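Local coordinates for putative uncharacterized protein (Ustilago maydis, PDB 4GNX) that binds single-stranded DNA as a subunit of replication protein A, probably through its OB-fold domains, and carries a zinc site, at residues F292-V298 and R398-C404. Numbering follows the deposited sequence.
Sequences FNVRATV and RMYMFNC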
ATOM      1  N   PHE C 292     -13.013  -6.437  -4.142  1.00 47.93           N
ATOM      2  CA  PHE C 292     -11.708  -5.814  -4.132  1.00 46.03           C
ATOM      3  C   PHE C 292     -11.703  -4.530  -3.336  1.00 44.73           C
ATOM      4  O   PHE C 292     -12.750  -3.968  -3.052  1.00 44.35           O
ATOM      5  CB  PHE C 292     -11.237  -5.543  -5.561  1.00 44.68           C
ATOM      6  CG  PHE C 292     -12.140  -4.623  -6.340  1.00 44.12           C
ATOM      7  CD1 PHE C 292     -11.953  -3.232  -6.302  1.00 42.10           C
ATOM      8  CD2 PHE C 292     -13.169  -5.136  -7.132  1.00 45.24           C
ATOM      9  CE1 PHE C 292     -12.778  -2.383  -7.038  1.00 41.77           C
ATOM     10  CE2 PHE C 292     -13.999  -4.293  -7.862  1.00 44.67           C
ATOM     11  CZ  PHE C 292     -13.802  -2.916  -7.824  1.00 43.22           C
ATOM     12  N   ASN C 293     -10.494  -4.094  -2.984  1.00 45.56           N
ATOM     13  CA  ASN C 293     -10.222  -2.793  -2.379  1.00 44.66           C
ATOM     14  C   ASN C 293      -9.387  -1.944  -3.311  1.00 39.70           C
ATOM     15  O   ASN C 293      -8.465  -2.438  -3.936  1.00 37.98           O
ATOM     16  CB  ASN C 293      -9.483  -2.970  -1.056  1.00 50.21           C
ATOM     17  CG  ASN C 293     -10.401  -3.419   0.064  1.00 58.93           C
ATOM     18  OD1 ASN C 293     -11.564  -3.001   0.138  1.00 61.50           O
ATOM     19  ND2 ASN C 293      -9.888  -4.280   0.949  1.00 64.76           N
ATOM     20  N   VAL C 294      -9.726  -0.666  -3.405  1.00 38.17           N
ATOM     21  CA  VAL C 294      -8.961   0.295  -4.213  1.00 37.00           C
ATOM     22  C   VAL C 294      -8.788   1.640  -3.493  1.00 35.83           C
ATOM     23  O   VAL C 294      -9.747   2.240  -3.026  1.00 36.23           O
ATOM     24  CB  VAL C 294      -9.593   0.509  -5.609  1.00 37.10           C
ATOM     25  CG1 VAL C 294      -8.997   1.705  -6.311  1.00 36.54           C
ATOM     26  CG2 VAL C 294      -9.346  -0.686  -6.486  1.00 38.60           C
ATOM     27  N   ARG C 295      -7.549   2.095  -3.385  1.00 35.45           N
ATOM     28  CA  ARG C 295      -7.281   3.466  -2.969  1.00 34.59           C
ATOM     29  C   ARG C 295      -7.503   4.314  -4.211  1.00 33.59           C
ATOM     30  O   ARG C 295      -6.813   4.112  -5.214  1.00 35.16           O
ATOM     31  CB  ARG C 295      -5.832   3.607  -2.518  1.00 33.96           C
ATOM     32  CG  ARG C 295      -5.624   4.691  -1.488  1.00 35.49           C
ATOM     33  CD  ARG C 295      -4.167   5.103  -1.274  1.00 34.95           C
ATOM     34  NE  ARG C 295      -3.200   4.040  -0.967  1.00 35.23           N
ATOM     35  CZ  ARG C 295      -3.181   3.312   0.147  1.00 37.53           C
ATOM     36  NH1 ARG C 295      -4.107   3.459   1.089  1.00 38.43           N
ATOM     37  NH2 ARG C 295      -2.233   2.406   0.312  1.00 40.09           N
ATOM     38  N   ALA C 296      -8.470   5.229  -4.178  1.00 31.91           N
ATOM     39  CA  ALA C 296      -8.705   6.118  -5.316  1.00 30.19           C
ATOM     40  C   ALA C 296      -9.208   7.480  -4.894  1.00 30.10           C
ATOM     41  O   ALA C 296      -9.640   7.662  -3.744  1.00 32.02           O
ATOM     42  CB  ALA C 296      -9.652   5.489  -6.312  1.00 30.81           C
ATOM     43  N   THR C 297      -9.140   8.434  -5.818  1.00 28.28           N
ATOM     44  CA  THR C 297      -9.539   9.799  -5.531  1.00 27.79           C
ATOM     45  C   THR C 297     -10.825  10.081  -6.258  1.00 28.81           C
ATOM     46  O   THR C 297     -10.941   9.778  -7.452  1.00 29.51           O
ATOM     47  CB  THR C 297      -8.495  10.812  -6.015  1.00 26.86           C
ATOM     48  OG1 THR C 297      -7.254  10.580  -5.335  1.00 27.93           O
ATOM     49  CG2 THR C 297      -8.949  12.209  -5.738  1.00 26.46           C
ATOM     50  N   VAL C 298     -11.795  10.666  -5.554  1.00 28.61           N
ATOM     51  CA  VAL C 298     -13.001  11.077  -6.230  1.00 29.18           C
ATOM     52  C   VAL C 298     -12.638  12.250  -7.124  1.00 29.97           C
ATOM     53  O   VAL C 298     -12.160  13.276  -6.657  1.00 30.23           O
ATOM     54  CB  VAL C 298     -14.175  11.398  -5.275  1.00 29.69           C
ATOM     55  CG1 VAL C 298     -15.327  12.034  -6.040  1.00 30.22           C
ATOM     56  CG2 VAL C 298     -14.661  10.132  -4.589  1.00 29.68           C
ATOM     57  N   ARG C 398     -10.892  14.159  -3.089  1.00 34.91           N
ATOM     58  CA  ARG C 398     -10.755  13.500  -1.787  1.00 35.51           C
ATOM     59  C   ARG C 398     -10.472  12.035  -1.992  1.00 34.41           C
ATOM     60  O   ARG C 398     -10.983  11.436  -2.943  1.00 33.72           O
ATOM     61  CB  ARG C 398     -12.018  13.648  -0.950  1.00 37.32           C
ATOM     62  CG  ARG C 398     -12.374  15.063  -0.602  1.00 40.71           C
ATOM     63  CD  ARG C 398     -12.715  15.132   0.874  1.00 45.49           C
ATOM     64  NE  ARG C 398     -13.519  16.311   1.142  1.00 48.57           N
ATOM     65  CZ  ARG C 398     -13.072  17.388   1.756  1.00 51.64           C
ATOM     66  NH1 ARG C 398     -11.821  17.427   2.195  1.00 52.52           N
ATOM     67  NH2 ARG C 398     -13.886  18.417   1.947  1.00 55.84           N
ATOM     68  N   MET C 399      -9.686  11.459  -1.087  1.00 35.21           N
ATOM     69  CA  MET C 399      -9.126  10.120  -1.268  1.00 35.52           C
ATOM     70  C   MET C 399      -9.706   9.067  -0.320  1.00 35.15           C
ATOM     71  O   MET C 399      -9.815   9.288   0.896  1.00 35.60           O
ATOM     72  CB  MET C 399      -7.616  10.193  -1.093  1.00 38.06           C
ATOM     73  CG  MET C 399      -6.863   9.092  -1.807  1.00 42.85           C
ATOM     74  SD  MET C 399      -5.083   9.374  -1.862  1.00 50.19           S
ATOM     75  CE  MET C 399      -5.020  11.098  -2.400  1.00 47.49           C
ATOM     76  N   TYR C 400     -10.058   7.906  -0.871  1.00 34.48           N
ATOM     77  CA  TYR C 400     -10.709   6.864  -0.062  1.00 36.63           C
ATOM     78  C   TYR C 400     -10.183   5.481  -0.310  1.00 37.01           C
ATOM     79  O   TYR C 400      -9.756   5.169  -1.417  1.00 36.62           O
ATOM     80  CB  TYR C 400     -12.228   6.820  -0.324  1.00 37.30           C
ATOM     81  CG  TYR C 400     -12.943   8.083   0.033  1.00 36.90           C
ATOM     82  CD1 TYR C 400     -13.028   9.135  -0.864  1.00 36.11           C
ATOM     83  CD2 TYR C 400     -13.504   8.230   1.272  1.00 39.10           C
ATOM     84  CE1 TYR C 400     -13.663  10.304  -0.529  1.00 37.97           C
ATOM     85  CE2 TYR C 400     -14.149   9.393   1.624  1.00 41.12           C
ATOM     86  CZ  TYR C 400     -14.227  10.424   0.720  1.00 40.71           C
ATOM     87  OH  TYR C 400     -14.885  11.572   1.090  1.00 44.07           O
ATOM     88  N   MET C 401     -10.239   4.646   0.721  1.00 38.85           N
ATOM     89  CA  MET C 401     -10.211   3.213   0.517  1.00 40.39           C
ATOM     90  C   MET C 401     -11.620   2.786   0.179  1.00 41.00           C
ATOM     91  O   MET C 401     -12.550   3.061   0.929  1.00 44.10           O
ATOM     92  CB  MET C 401      -9.715   2.470   1.747  1.00 43.69           C
ATOM     93  CG  MET C 401      -8.223   2.127   1.716  1.00 47.40           C
ATOM     94  SD  MET C 401      -7.678   1.129   0.300  1.00 49.93           S
ATOM     95  CE  MET C 401      -9.018  -0.059   0.195  1.00 51.36           C
ATOM     96  N   PHE C 402     -11.781   2.139  -0.965  1.00 39.02           N
ATOM     97  CA  PHE C 402     -13.089   1.683  -1.406  1.00 39.10           C
ATOM     98  C   PHE C 402     -13.179   0.169  -1.389  1.00 40.34           C
ATOM     99  O   PHE C 402     -12.362  -0.528  -1.981  1.00 39.77           O
ATOM    100  CB  PHE C 402     -13.363   2.150  -2.838  1.00 37.81           C
ATOM    101  CG  PHE C 402     -13.570   3.618  -2.985  1.00 35.77           C
ATOM    102  CD1 PHE C 402     -12.619   4.395  -3.630  1.00 34.10           C
ATOM    103  CD2 PHE C 402     -14.730   4.221  -2.518  1.00 36.30           C
ATOM    104  CE1 PHE C 402     -12.800   5.758  -3.785  1.00 33.64           C
ATOM    105  CE2 PHE C 402     -14.926   5.581  -2.669  1.00 35.95           C
ATOM    106  CZ  PHE C 402     -13.960   6.353  -3.308  1.00 34.97           C
ATOM    107  N   ASN C 403     -14.192  -0.337  -0.723  1.00 43.47           N
ATOM    108  CA  ASN C 403     -14.455  -1.754  -0.736  1.00 46.78           C
ATOM    109  C   ASN C 403     -15.595  -2.015  -1.703  1.00 46.42           C
ATOM    110  O   ASN C 403     -16.687  -1.461  -1.565  1.00 45.57           O
ATOM    111  CB  ASN C 403     -14.801  -2.244   0.669  1.00 52.07           C
ATOM    112  CG  ASN C 403     -14.800  -3.748   0.761  1.00 58.83           C
ATOM    113  OD1 ASN C 403     -14.005  -4.405   0.093  1.00 63.58           O
ATOM    114  ND2 ASN C 403     -15.699  -4.309   1.571  1.00 61.62           N
ATOM    115  N   CYS C 404     -15.341  -2.853  -2.693  1.00 47.07           N
ATOM    116  CA  CYS C 404     -16.295  -3.017  -3.777  1.00 48.78           C
ATOM    117  C   CYS C 404     -16.601  -4.445  -4.144  1.00 52.89           C
ATOM    118  O   CYS C 404     -15.792  -5.354  -3.940  1.00 54.01           O
ATOM    119  CB  CYS C 404     -15.793  -2.339  -5.047  1.00 46.62           C
ATOM    120  SG  CYS C 404     -15.134  -0.689  -4.821  1.00 43.85           S
TER
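Paired backbone amides and carbonyls of F292, V294 and A296 face those of C404, F402 and Y400, and the pairing is antiparallel. Each of these three pairs satisfies both donors and both acceptors: A296 N to Y400 O is 3.0 Å, and Y400 N to A296 O is 2.9 Å at an N-H...O angle of 172°. The non-hydrogen-bonded residues turn their backbone N-H and C=O away from the partner strand, and N293 makes backbone hydrogen bonds with E271 and R273, T297 with A351 and M401 with A425. F402 O accepts V294 N and also receives a CA-H...O contact from N293 CA at 3.1 Å.

On the face carrying F292, A296 and F402, the contact is apolar. CB of C404 sits over the F292 ring, 3.8 Å from the centroid and 24° off the normal, while its SG approaches obliquely. With chi1 at 60°, the F292 ring presents one face to this CB, which sits toward its rim. CE1 of F402 meets CB of A296 at 4.0 Å, and CG2 of V298 reaches the edge of the same ring.

On the other face, M399, bent at chi3, brings CE within 3.7 Å of T297 OG1; M401, bent at chi2 and chi3, turns CE toward N293 CB, crossing that side chain at about a right angle. The inward-facing backbone groups of the three pairs are thus answered between the strands, and outward ones find partners on E271, R273, A351 and A425, consistent with neighbouring strands of an OB-fold barrel whose aromatic side faces the protein core.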